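Side-chain contacts in glucan-binding protein C, GbpC (Streptococcus mutans UA159, PDB 5UQZ), which probably binds glucan and is thought to mediate both sucrose-independent and sucrose-dependent adherence as a cell-wall-anchored surface protein: residues Lys23-Glu26 with Lys27-Asp31; Val32-Tyr35 with Glu36-Ala40; Phe14-Lys17 with Gln18-Asn22; Asn267-Lys270 with Ala271-Ala274. All coordinates share one frame; numbering follows the deposited sequence. Where two conformers were deposited one is given.

Interaction 1. Residues Lys23-Glu26 with Lys27-Asp31; sequences KDFE and KYQSD
Gln29 lies over one face of the Phe25 ring, one helical turn further along. Gln29 CG makes a CH-pi contact there, 4.3 Å from the Phe25 ring centroid and 28° off the ring normal. The amide then runs on past the CE2 corner. Gln29 CD and Gln29 NE2 both approach Phe25 CE2 to 3.4 Å. The amide plane is turned 38° against the ring, so the two groups are not flat on each other.

Tyr28 approaches from the same side of the ring plane, at the CE1 corner. Tyr28 CD2 is 4.0 Å from Phe25 CE1, and the two rings meet obliquely, with centroids 5.9 Å apart and planes at 40°. Phe25 is therefore touched at CE2 by an amide and at CE1 by a ring. Gln29 can reach back because its CG stands anti to its own carbonyl carbon, which turns the chain toward the preceding turn.

The backbone is regular. Gln29 N donates to Phe25 O at 2.9 Å, and matching i to i+4 bonds join Lys27 to Lys23, Tyr28 to Asp24 and Ser30 to Glu26. On another side of the helix the Lys27 chain bends at its second torsion, and Lys27 NZ forms a salt bridge of 3.4 Å with Asp31 OD1. Asp24 OD1 is held by Gln20 NE2 from the turn before.

The contact is on the surface of helix 3-51, within a predicted coiled coil. The C-terminal tail runs beside it: Tyr28 packs on Pro347 and Pro348, Asp24 on Pro348 and Asp31 on Pro345.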
loop_
_atom_site.group_PDB
_atom_site.type_symbol
_atom_site.label_atom_id
_atom_site.label_comp_id
_atom_site.label_asym_id
_atom_site.label_seq_id
_atom_site.Cartn_x
_atom_site.Cartn_y
_atom_site.Cartn_z
ATOM N N LYS A 23 -14.572 -17.013 23.968
ATOM C CA LYS A 23 -14.044 -15.989 23.068
ATOM C C LYS A 23 -12.520 -16.036 23.023
ATOM O O LYS A 23 -11.912 -15.952 21.940
ATOM C CB LYS A 23 -14.542 -14.618 23.533
ATOM C CG LYS A 23 -14.170 -13.468 22.610
ATOM C CD LYS A 23 -14.866 -12.180 23.060
ATOM C CE LYS A 23 -14.134 -10.937 22.587
ATOM N NZ LYS A 23 -14.890 -9.705 22.945
ATOM N N ASP A 24 -11.881 -16.158 24.190
ATOM C CA ASP A 24 -10.427 -16.200 24.238
ATOM C C ASP A 24 -9.878 -17.445 23.576
ATOM O O ASP A 24 -8.806 -17.395 22.959
ATOM C CB ASP A 24 -9.929 -16.146 25.680
ATOM C CG ASP A 24 -10.201 -14.825 26.338
ATOM O OD1 ASP A 24 -10.592 -13.869 25.637
ATOM O OD2 ASP A 24 -10.052 -14.764 27.581
ATOM N N PHE A 25 -10.604 -18.558 23.656
ATOM C CA PHE A 25 -10.124 -19.786 23.036
ATOM C C PHE A 25 -10.242 -19.714 21.516
ATOM O O PHE A 25 -9.330 -20.139 20.789
ATOM C CB PHE A 25 -10.875 -20.997 23.592
ATOM C CG PHE A 25 -10.360 -22.276 23.046
ATOM C CD1 PHE A 25 -9.166 -22.802 23.516
ATOM C CD2 PHE A 25 -11.034 -22.935 22.025
ATOM C CE1 PHE A 25 -8.660 -23.982 22.995
ATOM C CE2 PHE A 25 -10.539 -24.115 21.494
ATOM C CZ PHE A 25 -9.346 -24.643 21.980
ATOM N N GLU A 26 -11.365 -19.198 21.021
ATOM C CA GLU A 26 -11.501 -18.963 19.587
ATOM C C GLU A 26 -10.406 -18.031 19.077
ATOM O O GLU A 26 -9.846 -18.244 17.987
ATOM C CB GLU A 26 -12.892 -18.393 19.313
ATOM C CG GLU A 26 -14.005 -19.325 19.752
ATOM C CD GLU A 26 -15.361 -18.643 19.842
ATOM O OE1 GLU A 26 -15.448 -17.454 20.187
ATOM O OE2 GLU A 26 -16.348 -19.315 19.520
ATOM N N LYS A 27 -10.077 -16.996 19.860
ATOM C CA LYS A 27 -9.031 -16.058 19.461
ATOM C C LYS A 27 -7.682 -16.759 19.442
ATOM O O LYS A 27 -6.876 -16.549 18.527
ATOM C CB LYS A 27 -9.013 -14.870 20.428
ATOM C CG LYS A 27 -7.885 -13.866 20.169
ATOM C CD LYS A 27 -8.018 -13.246 18.785
ATOM C CE LYS A 27 -7.038 -12.075 18.623
ATOM N NZ LYS A 27 -7.013 -11.566 17.233
ATOM N N TYR A 28 -7.445 -17.631 20.421
ATOM C CA TYR A 28 -6.217 -18.415 20.442
ATOM C C TYR A 28 -6.101 -19.302 19.198
ATOM O O TYR A 28 -5.050 -19.323 18.544
ATOM C CB TYR A 28 -6.166 -19.240 21.731
ATOM C CG TYR A 28 -5.233 -20.405 21.677
ATOM C CD1 TYR A 28 -3.855 -20.192 21.760
ATOM C CD2 TYR A 28 -5.691 -21.708 21.505
ATOM C CE1 TYR A 28 -2.962 -21.235 21.691
ATOM C CE2 TYR A 28 -4.792 -22.765 21.432
ATOM C CZ TYR A 28 -3.428 -22.515 21.525
ATOM O OH TYR A 28 -2.517 -23.535 21.460
ATOM N N GLN A 29 -7.177 -20.006 18.826
ATOM C CA GLN A 29 -7.110 -20.840 17.626
ATOM C C GLN A 29 -6.770 -20.004 16.400
ATOM O O GLN A 29 -5.968 -20.421 15.551
ATOM C CB GLN A 29 -8.434 -21.548 17.410
ATOM C CG GLN A 29 -8.724 -22.592 18.492
ATOM C CD GLN A 29 -10.031 -23.260 18.262
ATOM O OE1 GLN A 29 -11.078 -22.603 18.161
ATOM N NE2 GLN A 29 -9.997 -24.575 18.153
ATOM N N SER A 30 -7.390 -18.832 16.274
ATOM C CA SER A 30 -7.103 -17.940 15.149
ATOM C C SER A 30 -5.660 -17.456 15.206
ATOM O O SER A 30 -4.958 -17.398 14.174
ATOM C CB SER A 30 -8.070 -16.748 15.213
ATOM O OG SER A 30 -7.732 -15.769 14.232
ATOM N N ASP A 31 -5.215 -17.047 16.399
ATOM C CA ASP A 31 -3.851 -16.555 16.563
ATOM C C ASP A 31 -2.810 -17.624 16.241
ATOM O O ASP A 31 -1.741 -17.301 15.707
ATOM C CB ASP A 31 -3.621 -16.081 17.995
ATOM C CG ASP A 31 -4.328 -14.770 18.324
ATOM O OD1 ASP A 31 -4.813 -14.091 17.399
ATOM O OD2 ASP A 31 -4.391 -14.405 19.527
#

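Interaction 2. Residues Val32-Tyr35 with Glu36-Ala40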
loop_
_atom_site.group_PDB
_atom_site.type_symbol
_atom_site.label_atom_id
_atom_site.label_comp_id
_atom_site.label_asym_id
_atom_site.label_seq_id
_atom_site.Cartn_x
_atom_site.Cartn_y
_atom_site.Cartn_z
ATOM N N VAL A 32 -3.066 -18.888 16.587
ATOM C CA VAL A 32 -2.104 -19.945 16.287
ATOM C C VAL A 32 -1.928 -20.068 14.787
ATOM O O VAL A 32 -0.810 -20.228 14.298
ATOM C CB VAL A 32 -2.516 -21.288 16.914
ATOM C CG1 VAL A 32 -1.711 -22.461 16.309
ATOM C CG2 VAL A 32 -2.355 -21.256 18.409
ATOM N N LYS A 33 -3.024 -19.988 14.031
ATOM C CA LYS A 33 -2.887 -20.098 12.587
ATOM C C LYS A 33 -2.098 -18.929 12.023
ATOM O O LYS A 33 -1.265 -19.104 11.115
ATOM C CB LYS A 33 -4.280 -20.175 11.960
ATOM C CG LYS A 33 -4.911 -21.540 12.176
ATOM C CD LYS A 33 -6.254 -21.618 11.597
ATOM C CE LYS A 33 -7.104 -20.651 12.295
ATOM N NZ LYS A 33 -8.015 -19.941 11.360
ATOM N N GLU A 34 -2.356 -17.728 12.533
ATOM C CA GLU A 34 -1.619 -16.579 12.034
ATOM C C GLU A 34 -0.150 -16.700 12.389
ATOM O O GLU A 34 0.718 -16.412 11.563
ATOM C CB GLU A 34 -2.185 -15.282 12.607
ATOM C CG GLU A 34 -3.546 -14.922 12.085
ATOM C CD GLU A 34 -3.913 -13.479 12.397
ATOM O OE1 GLU A 34 -3.106 -12.719 12.986
ATOM O OE2 GLU A 34 -5.019 -13.085 12.016
ATOM N N TYR A 35 0.139 -17.132 13.619
ATOM C CA TYR A 35 1.509 -17.302 14.070
ATOM C C TYR A 35 2.241 -18.307 13.199
ATOM O O TYR A 35 3.395 -18.090 12.801
ATOM C CB TYR A 35 1.504 -17.791 15.526
ATOM C CG TYR A 35 2.879 -18.124 15.995
ATOM C CD1 TYR A 35 3.728 -17.130 16.477
ATOM C CD2 TYR A 35 3.359 -19.416 15.901
ATOM C CE1 TYR A 35 4.980 -17.426 16.899
ATOM C CE2 TYR A 35 4.662 -19.724 16.302
ATOM C CZ TYR A 35 5.453 -18.712 16.786
ATOM O OH TYR A 35 6.729 -18.977 17.229
ATOM N N GLU A 36 1.602 -19.446 12.907
ATOM C CA GLU A 36 2.288 -20.451 12.115
ATOM C C GLU A 36 2.604 -19.923 10.724
ATOM O O GLU A 36 3.675 -20.219 10.163
ATOM C CB GLU A 36 1.471 -21.733 12.060
ATOM C CG GLU A 36 1.328 -22.444 13.417
ATOM C CD GLU A 36 2.652 -22.892 14.025
ATOM O OE1 GLU A 36 3.632 -23.125 13.288
ATOM O OE2 GLU A 36 2.695 -23.061 15.269
ATOM N N ALA A 37 1.680 -19.142 10.129
ATOM C CA ALA A 37 1.983 -18.574 8.816
ATOM C C ALA A 37 3.117 -17.556 8.889
ATOM O O ALA A 37 4.047 -17.577 8.055
ATOM C CB ALA A 37 0.726 -17.915 8.287
ATOM N N GLN A 38 3.093 -16.685 9.897
ATOM C CA GLN A 38 4.154 -15.688 10.017
ATOM C C GLN A 38 5.488 -16.345 10.299
ATOM O O GLN A 38 6.522 -15.937 9.746
ATOM C CB GLN A 38 3.850 -14.742 11.165
ATOM C CG GLN A 38 2.721 -13.814 10.901
ATOM C CD GLN A 38 2.366 -12.993 12.103
ATOM O OE1 GLN A 38 1.338 -13.222 12.764
ATOM N NE2 GLN A 38 3.197 -12.024 12.384
ATOM N N LYS A 39 5.475 -17.357 11.171
ATOM C CA LYS A 39 6.724 -18.026 11.509
ATOM C C LYS A 39 7.319 -18.715 10.284
ATOM O O LYS A 39 8.523 -18.636 10.047
ATOM C CB LYS A 39 6.451 -19.037 12.617
ATOM C CG LYS A 39 7.708 -19.743 13.087
ATOM C CD LYS A 39 8.631 -18.818 13.878
ATOM C CE LYS A 39 9.717 -19.595 14.681
ATOM N NZ LYS A 39 10.724 -18.668 15.245
ATOM N N ALA A 40 6.491 -19.408 9.489
ATOM C CA ALA A 40 6.998 -20.073 8.295
ATOM C C ALA A 40 7.593 -19.068 7.327
ATOM O O ALA A 40 8.650 -19.323 6.745
ATOM C CB ALA A 40 5.876 -20.842 7.613
HETATM O O HOH W 1 -0.831 -11.437 13.196
#
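Tyr35 and Lys39 lie side by side and point the same way. In both, CG is anti to the main-chain nitrogen (chi1 174° in Tyr35). Lys39 CB sits over one face of the Tyr35 ring, 4.1 Å above the plane and shifted toward the rim. The lysine chain bends at its second torsion and then extends, bringing Lys39 CD to 3.9 Å from Tyr35 OH. The polar ends go to separate partners: Tyr35 OH bonds to Gly342 O, and Lys39 NZ forms a salt bridge with Glu43.

Glu36 differs: both of its first two torsions are near -60°. The first alone places Glu36 CG beside Val32 CG1, at 4.2 Å; the second then turns the carboxylate to the ring edge. Glu36 OE2 lies in the ring plane, 3.8 Å from Tyr35 CD2, and the carboxylate is turned 80° against the ring.

Glu34 and Gln38 share their first two torsions, each running back toward the helix N terminus and extended beyond CG; their end groups are turned differently. A water lies 2.6 Å from Glu34 OE1 and 2.8 Å from Gln38 OE1. It hydrogen-bonds to these oxygens, but further acceptors compete for its two protons. Beneath the side chains, i to i+4 bonds continue the helix, among them Lys39 N to Tyr35 O at 2.7 Å.

Here helix 3-51 runs between two loop regions. Tyr35 and Glu36 pack on Pro345 and Lys344 of the C-terminal tail. Glu34 OE2 forms a salt bridge with Lys270, Ala37 touches Thr275 and Gln38 touches Thr297, all three in the loop between strands 260-263 and 303-306.

Interaction 3. Residues Phe14-Lys17 with Gln18-Asn22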
loop_
_atom_site.group_PDB
_atom_site.type_symbol
_atom_site.label_atom_id
_atom_site.label_comp_id
_atom_site.label_asym_id
_atom_site.label_seq_id
_atom_site.Cartn_x
_atom_site.Cartn_y
_atom_site.Cartn_z
ATOM N N PHE A 14 -19.470 -17.177 37.129
ATOM C CA PHE A 14 -19.003 -18.290 36.311
ATOM C C PHE A 14 -19.533 -18.264 34.887
ATOM O O PHE A 14 -18.729 -18.493 33.977
ATOM C CB PHE A 14 -19.255 -19.621 37.031
ATOM C CG PHE A 14 -18.376 -20.766 36.544
ATOM C CD1 PHE A 14 -16.991 -20.647 36.491
ATOM C CD2 PHE A 14 -18.947 -21.977 36.168
ATOM C CE1 PHE A 14 -16.185 -21.704 36.067
ATOM C CE2 PHE A 14 -18.159 -23.048 35.737
ATOM C CZ PHE A 14 -16.750 -22.894 35.674
ATOM N N PRO A 15 -20.815 -17.989 34.626
ATOM C CA PRO A 15 -21.268 -17.960 33.230
ATOM C C PRO A 15 -20.507 -16.956 32.403
ATOM O O PRO A 15 -20.082 -17.284 31.285
ATOM C CB PRO A 15 -22.756 -17.631 33.344
ATOM C CG PRO A 15 -23.147 -18.185 34.709
ATOM C CD PRO A 15 -21.952 -17.947 35.580
ATOM N N GLN A 16 -20.267 -15.752 32.937
ATOM C CA GLN A 16 -19.486 -14.764 32.188
ATOM C C GLN A 16 -18.044 -15.226 31.973
ATOM O O GLN A 16 -17.470 -15.007 30.887
ATOM C CB GLN A 16 -19.527 -13.397 32.882
ATOM C CG GLN A 16 -18.922 -12.269 32.053
ATOM C CD GLN A 16 -17.464 -11.971 32.403
ATOM O OE1 GLN A 16 -17.048 -12.081 33.557
ATOM N NE2 GLN A 16 -16.690 -11.559 31.402
ATOM N N LYS A 17 -17.420 -15.834 32.994
ATOM C CA LYS A 17 -16.061 -16.346 32.826
ATOM C C LYS A 17 -15.998 -17.404 31.728
ATOM O O LYS A 17 -15.045 -17.429 30.938
ATOM C CB LYS A 17 -15.479 -16.896 34.135
ATOM C CG LYS A 17 -15.151 -15.811 35.121
ATOM C CD LYS A 17 -13.629 -15.802 35.430
ATOM C CE LYS A 17 -13.285 -14.927 36.640
ATOM N NZ LYS A 17 -14.309 -13.839 36.698
ATOM N N GLN A 18 -17.021 -18.261 31.633
ATOM C CA GLN A 18 -17.039 -19.272 30.586
ATOM C C GLN A 18 -17.241 -18.628 29.225
ATOM O O GLN A 18 -16.598 -19.023 28.244
ATOM C CB GLN A 18 -18.096 -20.348 30.883
ATOM C CG GLN A 18 -17.755 -21.162 32.153
ATOM C CD GLN A 18 -18.214 -22.618 32.086
ATOM O OE1 GLN A 18 -17.487 -23.505 31.629
ATOM N NE2 GLN A 18 -19.427 -22.861 32.524
ATOM N N GLU A 19 -18.097 -17.608 29.139
ATOM C CA GLU A 19 -18.264 -16.942 27.854
ATOM C C GLU A 19 -16.984 -16.241 27.423
ATOM O O GLU A 19 -16.592 -16.305 26.253
ATOM C CB GLU A 19 -19.432 -15.978 27.914
ATOM C CG GLU A 19 -20.735 -16.731 28.023
ATOM C CD GLU A 19 -21.873 -16.057 27.267
ATOM O OE1 GLU A 19 -21.569 -15.245 26.360
ATOM O OE2 GLU A 19 -23.055 -16.324 27.595
ATOM N N GLN A 20 -16.302 -15.594 28.363
ATOM C CA GLN A 20 -15.031 -14.975 28.009
ATOM C C GLN A 20 -14.009 -16.022 27.584
ATOM O O GLN A 20 -13.235 -15.801 26.631
ATOM C CB GLN A 20 -14.510 -14.192 29.208
ATOM C CG GLN A 20 -13.211 -13.421 28.902
ATOM C CD GLN A 20 -13.425 -12.324 27.873
ATOM O OE1 GLN A 20 -14.350 -11.508 27.990
ATOM N NE2 GLN A 20 -12.573 -12.299 26.846
ATOM N N TYR A 21 -13.981 -17.168 28.270
ATOM C CA TYR A 21 -13.082 -18.249 27.872
ATOM C C TYR A 21 -13.357 -18.710 26.437
ATOM O O TYR A 21 -12.430 -18.926 25.652
ATOM C CB TYR A 21 -13.202 -19.436 28.832
ATOM C CG TYR A 21 -12.413 -20.628 28.346
ATOM C CD1 TYR A 21 -11.046 -20.726 28.578
ATOM C CD2 TYR A 21 -13.018 -21.645 27.600
ATOM C CE1 TYR A 21 -10.318 -21.799 28.094
ATOM C CE2 TYR A 21 -12.301 -22.724 27.119
ATOM C CZ TYR A 21 -10.950 -22.814 27.384
ATOM O OH TYR A 21 -10.196 -23.875 26.909
ATOM N N ASN A 22 -14.624 -18.882 26.079
ATOM C CA ASN A 22 -14.914 -19.310 24.722
ATOM C C ASN A 22 -14.377 -18.313 23.710
ATOM O O ASN A 22 -13.814 -18.707 22.679
ATOM C CB ASN A 22 -16.419 -19.422 24.551
ATOM C CG ASN A 22 -17.004 -20.551 25.331
ATOM O OD1 ASN A 22 -16.304 -21.497 25.709
ATOM N ND2 ASN A 22 -18.301 -20.467 25.583
#
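Gln18 lays its side chain across the face of the Phe14 ring. Gln18 CG is over the ring centre, 4.0 Å from the Phe14 centroid and only 10° off the normal, a CH-pi contact. The amide is stacked on the ring as well, with the planes 20° apart. Gln18 NE2 comes to 3.5 Å from Phe14 CE2, and Gln18 CD to 3.7 Å from the same carbon.

The torsions of Gln18 put the amide there. Chi1 (-65°) turns Gln18 CG back over the ring, 3.4 Å from Phe14 O, and the bend at chi2 lays the amide nearly flat on the ring. At the far end Gln18 OE1 accepts a hydrogen bond from Lys350 NZ, which probably helps to set the rotation of the amide.

The backbone forms the next layer. Gln18 N donates to Phe14 O at 2.9 Å, and Glu19, Gln20 and Tyr21 continue the same pattern. Pro15 has no N-H to give to the turn before, and the helix is kinked at this point.

This is the outer part of helix 3-51, far from the centre of the chain. The C-terminal tail packs along it: Phe14 touches Lys350 and Leu353, and Tyr21 rests on Pro348 and Pro351.

Interaction 4. Residues Asn267-Lys270 with Ala271-Ala274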
loop_
_atom_site.group_PDB
_atom_site.type_symbol
_atom_site.label_atom_id
_atom_site.label_comp_id
_atom_site.label_asym_id
_atom_site.label_seq_id
_atom_site.Cartn_x
_atom_site.Cartn_y
_atom_site.Cartn_z
ATOM N N ASN A 267 -6.942 -11.568 -0.757
ATOM C CA ASN A 267 -5.983 -11.505 0.341
ATOM C C ASN A 267 -6.449 -10.542 1.416
ATOM O O ASN A 267 -5.667 -10.161 2.290
ATOM C CB ASN A 267 -4.587 -11.137 -0.162
ATOM C CG ASN A 267 -4.505 -9.752 -0.776
ATOM O OD1 ASN A 267 -5.472 -8.990 -0.736
ATOM N ND2 ASN A 267 -3.348 -9.422 -1.345
ATOM N N GLN A 268 -7.743 -10.178 1.387
ATOM C CA GLN A 268 -8.267 -9.149 2.281
ATOM C C GLN A 268 -9.083 -9.697 3.452
ATOM O O GLN A 268 -9.072 -9.086 4.533
ATOM C CB GLN A 268 -9.194 -8.214 1.484
ATOM C CG GLN A 268 -9.543 -6.922 2.218
ATOM C CD GLN A 268 -8.410 -5.895 2.169
ATOM O OE1 GLN A 268 -7.633 -5.862 1.222
ATOM N NE2 GLN A 268 -8.309 -5.065 3.191
ATOM N N TYR A 269 -9.817 -10.800 3.258
ATOM C CA TYR A 269 -10.716 -11.324 4.289
ATOM C C TYR A 269 -10.433 -12.787 4.533
ATOM O O TYR A 269 -10.475 -13.598 3.601
ATOM C CB TYR A 269 -12.194 -11.176 3.805
ATOM C CG TYR A 269 -12.592 -9.709 3.742
ATOM C CD1 TYR A 269 -12.815 -8.980 4.909
ATOM C CD2 TYR A 269 -12.691 -9.044 2.515
ATOM C CE1 TYR A 269 -13.090 -7.613 4.865
ATOM C CE2 TYR A 269 -12.990 -7.677 2.464
ATOM C CZ TYR A 269 -13.169 -6.977 3.636
ATOM O OH TYR A 269 -13.447 -5.631 3.602
ATOM N N LYS A 270 -10.203 -13.127 5.802
ATOM C CA LYS A 270 -10.131 -14.536 6.173
ATOM C C LYS A 270 -11.389 -15.277 5.736
ATOM O O LYS A 270 -11.325 -16.457 5.385
ATOM C CB LYS A 270 -9.931 -14.665 7.682
ATOM C CG LYS A 270 -8.575 -14.150 8.141
ATOM C CD LYS A 270 -8.438 -14.465 9.632
ATOM C CE LYS A 270 -7.186 -13.951 10.233
ATOM N NZ LYS A 270 -7.194 -14.455 11.675
ATOM N N ALA A 271 -12.551 -14.616 5.767
ATOM C CA ALA A 271 -13.792 -15.271 5.354
ATOM C C ALA A 271 -13.748 -15.700 3.899
ATOM O O ALA A 271 -14.516 -16.579 3.484
ATOM C CB ALA A 271 -14.984 -14.330 5.559
ATOM N N ASN A 272 -12.871 -15.089 3.106
ATOM C CA ASN A 272 -12.709 -15.433 1.703
ATOM C C ASN A 272 -11.445 -16.248 1.470
ATOM O O ASN A 272 -11.021 -16.393 0.333
ATOM C CB ASN A 272 -12.667 -14.174 0.822
ATOM C CG ASN A 272 -13.972 -13.434 0.831
ATOM O OD1 ASN A 272 -15.032 -14.014 1.131
ATOM N ND2 ASN A 272 -13.923 -12.145 0.478
ATOM N N GLY A 273 -10.818 -16.770 2.532
ATOM C CA GLY A 273 -9.652 -17.602 2.385
ATOM C C GLY A 273 -8.323 -16.926 2.671
ATOM O O GLY A 273 -7.297 -17.605 2.660
ATOM N N ALA A 274 -8.303 -15.616 2.912
ATOM C CA ALA A 274 -7.028 -14.961 3.187
ATOM C C ALA A 274 -6.456 -15.461 4.512
ATOM O O ALA A 274 -7.172 -15.874 5.430
ATOM C CB ALA A 274 -7.247 -13.459 3.309
HETATM O O HOH W 2 -8.750 -18.116 5.971
#
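Tyr269 O takes two backbone hydrogen bonds from the residues that follow. Asn272 N donates to Tyr269 O at 2.9 Å, and Ala274 N donates to Tyr269 O at 3.0 Å. The two donors approach from opposite faces of the carbonyl plane, so the oxygen is gripped from both sides. A third bond, Gly273 N to Lys270 O, measures 2.9 Å.

The six-to-one bond from Ala274 to Tyr269 and the five-to-two bond from Gly273 to Lys270 make a Schellman motif. It closes a single short turn in a loop of the beta-rich domain. Gly273 takes the left-handed backbone (phi 102°) that this motif needs.

A water bridges the two ends of the turn. It donates to Lys270 O at 3.1 Å and to Ala274 O at 2.8 Å. Ala274 O also receives a CA-H...O contact from Lys270 CA, at 3.3 Å.

The buried methyl of Ala274 points into the bend and packs against backbone: Ala274 CB is 3.2 Å from Tyr269 O. It also touches Tyr300.

Among the longer side chains, Asn272 lies beside Tyr269, pointing the same way. Asn272 ND2 is 3.9 Å from Tyr269 CB, with the amide and ring planes 77° apart. Asn272 ND2 is hydrogen-bonded to Asp266, and Tyr269 OH to Asp279. Gln268 CG lies over one face of the Tyr269 ring, near its rim. The amide of Gln268 bonds to Asp279 through NE2 and to Asn226 through OE1. Asn226 is a calcium ligand, which puts Gln268 in the second shell of the metal site.

Overall arrangement
From the N terminus, interactions 3, 1 and 2 follow one another in series along helix 3-51. Each joins successive turns of that helix, and none nests in or crosses another. Centres of neighbours are about 13 Å apart; those of interactions 3 and 2 are about 27 Å apart. Interaction 4 comes much later, in the loop between strands 260-263 and 303-306, where it closes a tight turn. Lys270 ties it back to the helix, touching both Ser30 of interaction 1 and Glu34 of interaction 2. Interaction 3 lies too far out to take part. The C-terminal tail borders all three helical contacts, while interaction 4 connects the helix to the calcium-binding side of the domain.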